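PDB 3HAZ: proline dehydrogenase from Bradyrhizobium japonicum USDA 110, which probably oxidises proline to glutamate in two steps, using FAD for the proline dehydrogenase reaction and NAD(+) for the aldehyde dehydrogenase reaction. Local coordinates for residues A[37-42]-A[484-489]; A[698-703]-A[707-712]. All blocks are in the same frame, centred on the assembly; numbering follows the deposited sequence.

Contact 1: A[37-42]-A[484-489]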
loop_
_atom_site.group_PDB
_atom_site.type_symbol
_atom_site.label_atom_id
_atom_site.label_comp_id
_atom_site.label_asym_id
_atom_site.label_seq_id
_atom_site.Cartn_x
_atom_site.Cartn_y
_atom_site.Cartn_z
ATOM N N ALA A 37 -27.319 1.027 -37.550
ATOM C CA ALA A 37 -27.371 2.403 -38.019
ATOM C C ALA A 37 -28.780 2.981 -37.909
ATOM O O ALA A 37 -28.954 4.122 -37.481
ATOM C CB ALA A 37 -26.856 2.500 -39.454
ATOM N N ARG A 38 -29.785 2.198 -38.300
ATOM C CA ARG A 38 -31.172 2.632 -38.151
ATOM C C ARG A 38 -31.508 2.818 -36.671
ATOM O O ARG A 38 -32.146 3.793 -36.281
ATOM C CB ARG A 38 -32.138 1.632 -38.802
ATOM C CG ARG A 38 -32.080 1.625 -40.346
ATOM C CD ARG A 38 -33.201 0.785 -40.962
ATOM N NE ARG A 38 -32.986 -0.647 -40.764
ATOM C CZ ARG A 38 -32.267 -1.412 -41.579
ATOM N NH1 ARG A 38 -31.695 -0.882 -42.653
ATOM N NH2 ARG A 38 -32.120 -2.706 -41.324
ATOM N N ILE A 39 -31.066 1.878 -35.850
ATOM C CA ILE A 39 -31.366 1.923 -34.430
ATOM C C ILE A 39 -30.757 3.171 -33.812
ATOM O O ILE A 39 -31.413 3.886 -33.045
ATOM C CB ILE A 39 -30.847 0.663 -33.719
ATOM C CG1 ILE A 39 -31.773 -0.519 -34.022
ATOM C CG2 ILE A 39 -30.758 0.891 -32.230
ATOM C CD1 ILE A 39 -31.193 -1.863 -33.644
ATOM N N HIS A 40 -29.504 3.435 -34.169
ATOM C CA HIS A 40 -28.769 4.567 -33.630
ATOM C C HIS A 40 -29.475 5.870 -33.961
ATOM O O HIS A 40 -29.609 6.745 -33.107
ATOM C CB HIS A 40 -27.341 4.592 -34.180
ATOM C CG HIS A 40 -26.453 5.585 -33.498
ATOM N ND1 HIS A 40 -25.738 5.283 -32.357
ATOM C CD2 HIS A 40 -26.167 6.875 -33.792
ATOM C CE1 HIS A 40 -25.048 6.345 -31.980
ATOM N NE2 HIS A 40 -25.293 7.324 -32.833
ATOM N N ARG A 41 -29.936 5.982 -35.203
ATOM C CA ARG A 41 -30.607 7.188 -35.677
ATOM C C ARG A 41 -31.955 7.418 -34.992
ATOM O O ARG A 41 -32.199 8.492 -34.443
ATOM C CB ARG A 41 -30.790 7.136 -37.194
ATOM C CG ARG A 41 -31.610 8.283 -37.742
ATOM C CD ARG A 41 -32.058 8.019 -39.165
ATOM N NE ARG A 41 -33.201 8.855 -39.515
ATOM C CZ ARG A 41 -33.105 10.115 -39.921
ATOM N NH1 ARG A 41 -31.911 10.688 -40.035
ATOM N NH2 ARG A 41 -34.204 10.802 -40.213
ATOM N N THR A 42 -32.826 6.409 -35.041
ATOM C CA THR A 42 -34.105 6.451 -34.338
ATOM C C THR A 42 -33.939 6.828 -32.868
ATOM O O THR A 42 -34.644 7.701 -32.354
ATOM C CB THR A 42 -34.845 5.092 -34.412
ATOM O OG1 THR A 42 -35.241 4.833 -35.763
ATOM C CG2 THR A 42 -36.090 5.104 -33.530
ATOM N N LEU A 484 -26.779 5.376 -25.538
ATOM C CA LEU A 484 -26.903 4.549 -26.735
ATOM C C LEU A 484 -25.982 3.336 -26.739
ATOM O O LEU A 484 -25.947 2.577 -27.711
ATOM C CB LEU A 484 -26.627 5.391 -27.980
ATOM C CG LEU A 484 -27.690 6.433 -28.313
ATOM C CD1 LEU A 484 -27.446 7.015 -29.697
ATOM C CD2 LEU A 484 -29.066 5.799 -28.226
ATOM N N GLN A 485 -25.223 3.164 -25.666
ATOM C CA GLN A 485 -24.340 2.014 -25.550
ATOM C C GLN A 485 -25.169 0.743 -25.651
ATOM O O GLN A 485 -26.176 0.597 -24.954
ATOM C CB GLN A 485 -23.611 2.038 -24.206
ATOM C CG GLN A 485 -22.661 0.868 -23.991
ATOM C CD GLN A 485 -22.420 0.573 -22.520
ATOM O OE1 GLN A 485 -21.300 0.255 -22.113
ATOM N NE2 GLN A 485 -23.475 0.679 -21.711
ATOM N N ARG A 486 -24.759 -0.174 -26.518
ATOM C CA ARG A 486 -25.452 -1.453 -26.604
ATOM C C ARG A 486 -25.165 -2.325 -25.380
ATOM O O ARG A 486 -24.039 -2.351 -24.875
ATOM C CB ARG A 486 -25.112 -2.181 -27.904
ATOM C CG ARG A 486 -26.115 -1.925 -29.033
ATOM C CD ARG A 486 -26.495 -0.451 -29.143
ATOM N NE ARG A 486 -26.891 -0.084 -30.502
ATOM C CZ ARG A 486 -26.887 1.161 -30.974
ATOM N NH1 ARG A 486 -26.508 2.165 -30.195
ATOM N NH2 ARG A 486 -27.257 1.406 -32.225
ATOM N N PRO A 487 -26.199 -3.021 -24.883
ATOM C CA PRO A 487 -26.085 -3.865 -23.688
ATOM C C PRO A 487 -24.980 -4.912 -23.816
ATOM O O PRO A 487 -24.223 -5.123 -22.867
ATOM C CB PRO A 487 -27.464 -4.528 -23.603
ATOM C CG PRO A 487 -28.390 -3.517 -24.236
ATOM C CD PRO A 487 -27.592 -2.925 -25.364
ATOM N N ALA A 488 -24.890 -5.554 -24.974
ATOM C CA ALA A 488 -23.845 -6.541 -25.220
ATOM C C ALA A 488 -22.447 -5.952 -25.022
ATOM O O ALA A 488 -21.532 -6.647 -24.585
ATOM C CB ALA A 488 -23.984 -7.134 -26.620
ATOM N N ASP A 489 -22.286 -4.670 -25.335
ATOM C CA ASP A 489 -20.980 -4.028 -25.205
ATOM C C ASP A 489 -20.653 -3.662 -23.767
ATOM O O ASP A 489 -19.500 -3.385 -23.434
ATOM C CB ASP A 489 -20.896 -2.796 -26.104
ATOM C CG ASP A 489 -20.876 -3.157 -27.576
ATOM O OD1 ASP A 489 -20.396 -4.265 -27.904
ATOM O OD2 ASP A 489 -21.342 -2.341 -28.398
#

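Contact 2: A[698-703]-A[707-712]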
loop_
_atom_site.group_PDB
_atom_site.type_symbol
_atom_site.label_atom_id
_atom_site.label_comp_id
_atom_site.label_asym_id
_atom_site.label_seq_id
_atom_site.Cartn_x
_atom_site.Cartn_y
_atom_site.Cartn_z
ATOM N N LEU A 698 -25.341 -35.515 17.695
ATOM C CA LEU A 698 -24.773 -34.917 16.496
ATOM C C LEU A 698 -23.474 -34.182 16.818
ATOM O O LEU A 698 -22.508 -34.254 16.058
ATOM C CB LEU A 698 -25.785 -33.977 15.825
ATOM C CG LEU A 698 -25.374 -33.322 14.502
ATOM C CD1 LEU A 698 -26.598 -32.945 13.671
ATOM C CD2 LEU A 698 -24.488 -32.105 14.747
ATOM N N LEU A 699 -23.451 -33.470 17.942
ATOM C CA LEU A 699 -22.248 -32.758 18.356
ATOM C C LEU A 699 -21.107 -33.728 18.640
ATOM O O LEU A 699 -19.966 -33.475 18.258
ATOM C CB LEU A 699 -22.514 -31.899 19.590
ATOM C CG LEU A 699 -23.215 -30.555 19.363
ATOM C CD1 LEU A 699 -23.478 -29.890 20.697
ATOM C CD2 LEU A 699 -22.370 -29.654 18.476
ATOM N N HIS A 700 -21.421 -34.827 19.321
ATOM C CA HIS A 700 -20.430 -35.859 19.596
ATOM C C HIS A 700 -19.867 -36.390 18.282
ATOM O O HIS A 700 -18.659 -36.559 18.142
ATOM C CB HIS A 700 -21.038 -37.018 20.401
ATOM C CG HIS A 700 -21.346 -36.682 21.830
ATOM N ND1 HIS A 700 -20.528 -35.884 22.603
ATOM C CD2 HIS A 700 -22.365 -37.066 22.633
ATOM C CE1 HIS A 700 -21.041 -35.777 23.818
ATOM N NE2 HIS A 700 -22.153 -36.489 23.864
ATOM N N GLU A 701 -20.748 -36.652 17.322
ATOM C CA GLU A 701 -20.323 -37.156 16.020
ATOM C C GLU A 701 -19.475 -36.119 15.284
ATOM O O GLU A 701 -18.612 -36.468 14.481
ATOM C CB GLU A 701 -21.536 -37.554 15.169
ATOM C CG GLU A 701 -21.168 -38.112 13.799
ATOM C CD GLU A 701 -22.379 -38.443 12.941
ATOM O OE1 GLU A 701 -23.515 -38.428 13.465
ATOM O OE2 GLU A 701 -22.190 -38.726 11.739
ATOM N N ALA A 702 -19.721 -34.845 15.567
ATOM C CA ALA A 702 -19.001 -33.757 14.910
ATOM C C ALA A 702 -17.602 -33.534 15.487
ATOM O O ALA A 702 -16.787 -32.833 14.898
ATOM C CB ALA A 702 -19.816 -32.469 14.979
ATOM N N GLY A 703 -17.326 -34.121 16.643
ATOM C CA GLY A 703 -15.999 -34.009 17.220
ATOM C C GLY A 703 -15.945 -33.557 18.666
ATOM O O GLY A 703 -14.861 -33.444 19.238
ATOM N N SER A 707 -16.647 -36.796 26.942
ATOM C CA SER A 707 -16.306 -36.308 28.275
ATOM C C SER A 707 -16.504 -34.798 28.429
ATOM O O SER A 707 -16.388 -34.268 29.533
ATOM C CB SER A 707 -14.866 -36.687 28.634
ATOM O OG SER A 707 -13.969 -36.250 27.630
ATOM N N ALA A 708 -16.811 -34.115 27.329
ATOM C CA ALA A 708 -16.971 -32.665 27.355
ATOM C C ALA A 708 -18.436 -32.225 27.364
ATOM O O ALA A 708 -18.736 -31.065 27.640
ATOM C CB ALA A 708 -16.239 -32.026 26.176
ATOM N N LEU A 709 -19.345 -33.149 27.068
ATOM C CA LEU A 709 -20.753 -32.792 26.898
ATOM C C LEU A 709 -21.707 -33.886 27.372
ATOM O O LEU A 709 -21.707 -34.989 26.828
ATOM C CB LEU A 709 -21.038 -32.470 25.425
ATOM C CG LEU A 709 -22.498 -32.193 25.046
ATOM C CD1 LEU A 709 -23.019 -30.941 25.745
ATOM C CD2 LEU A 709 -22.645 -32.064 23.533
ATOM N N TYR A 710 -22.529 -33.566 28.370
ATOM C CA TYR A 710 -23.512 -34.511 28.893
ATOM C C TYR A 710 -24.927 -33.948 28.872
ATOM O O TYR A 710 -25.152 -32.789 29.216
ATOM C CB TYR A 710 -23.148 -34.945 30.320
ATOM C CG TYR A 710 -21.846 -35.707 30.394
ATOM C CD1 TYR A 710 -20.630 -35.038 30.373
ATOM C CD2 TYR A 710 -21.831 -37.093 30.471
ATOM C CE1 TYR A 710 -19.435 -35.727 30.436
ATOM C CE2 TYR A 710 -20.632 -37.796 30.530
ATOM C CZ TYR A 710 -19.440 -37.102 30.511
ATOM O OH TYR A 710 -18.241 -37.780 30.565
ATOM N N LEU A 711 -25.878 -34.782 28.470
ATOM C CA LEU A 711 -27.284 -34.407 28.505
ATOM C C LEU A 711 -27.957 -34.994 29.741
ATOM O O LEU A 711 -27.885 -36.198 29.980
ATOM C CB LEU A 711 -28.008 -34.903 27.257
ATOM C CG LEU A 711 -29.422 -34.350 27.094
ATOM C CD1 LEU A 711 -29.357 -32.912 26.587
ATOM C CD2 LEU A 711 -30.236 -35.221 26.149
ATOM N N VAL A 712 -28.603 -34.136 30.523
ATOM C CA VAL A 712 -29.406 -34.577 31.655
ATOM C C VAL A 712 -30.830 -34.069 31.478
ATOM O O VAL A 712 -31.057 -32.863 31.409
ATOM C CB VAL A 712 -28.847 -34.040 32.981
ATOM C CG1 VAL A 712 -29.807 -34.337 34.117
ATOM C CG2 VAL A 712 -27.477 -34.642 33.262
#

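Contact 1: A[37-42]-A[484-489]
Arg486 and Leu484 reach from the 484-489 segment to His40 and Ile39 on a helical turn. The bend of the Arg486 chain at chi2 (44°) helps to fold it back toward the carbonyl of Leu484. There NH1 of Arg486 donates to O of Leu484 at 2.6 Å, within the guanidinium plane. This bond and the salt bridge from NE of Arg486 to Glu36 limit rotation of the group. NH2 of Arg486 lies 3.5 Å from CG2 of Ile39, which sits oblique to the guanidinium plane. The same nitrogen is 3.7 Å from CB of His40. CG of His40 is anti to the backbone N (chi1 -170°), which puts the imidazole beside its own carbonyl carbon. The ring and guanidinium planes are 21° apart. NH1 lies at the ring edge, near its plane, so the two groups meet edge to edge and are not stacked. Leu484 lays CD1 over one face of the His40 ring, 3.7 Å from the centroid, as a CH-pi contact. CE1 of His40 is the ring atom nearest to CD1, at 3.4 Å. Leu484 packs further along helix 33-50, on Ala43, Thr44 and Ile47, while Ile39 turns to helix 399-409 and Pro487 to helix 369-384.

Contact 2: A[698-703]-A[707-712]
Leu709 meets both His700 and Leu699, and these three residues carry the contact. With CB already pointing toward the helix, CG anti to the backbone N (chi1 175°) extends the side chain toward Leu699. CD2 of Leu709 touches CD1 of Leu699 at 3.7 Å. It also reaches CB of Leu699 at 3.9 Å, and the two leucine side chains cross at about a right angle. His700 comes in beside this pair. Its CE1 lies 3.2 Å from O of Leu709, with the oxygen at the ring edge and in the ring plane. The same carbon is 3.7 Å from CB of Leu709. ND1 of His700 bonds to O of Ile704, in the short turn between the segments. The helix ends at Gly703 in a Schellman motif. The contact joins the helix and the second strand of the beta-alpha-beta unit 679-683, 689-702, 709-711. Val670 of helix 664-675 touches both leucines. The contact is chiefly apolar, with a close CE1 approach of His700 to the carbonyl oxygen of Leu709. The leucines join helix to strand, and the bond from ND1 to Ile704 would limit rotation of the ring and so keep its CE1 edge at that carbonyl.

Overall arrangement
Contact 1 closes before contact 2 opens along the chain, and the two do not touch. Their centres are 65 Å apart, and their nearest atoms about 46 Å. They share no helix, strand or sheet. Contact 1 brings N-terminal helix 33-50 together with the 484-489 segment, which comes after the last barrel strand, 440-448, in the chain. Leu484 has its side chain about 11 Å from the bound FAD. Contact 2 lies in the aldehyde dehydrogenase part, in the mixed sheet that includes strands 679-683 and 709-711. There the side chain of Leu709 is about 10 Å from that of Lys683, which binds NAD(+). Contact 1 thus lies on the proline dehydrogenase side of this bifunctional enzyme.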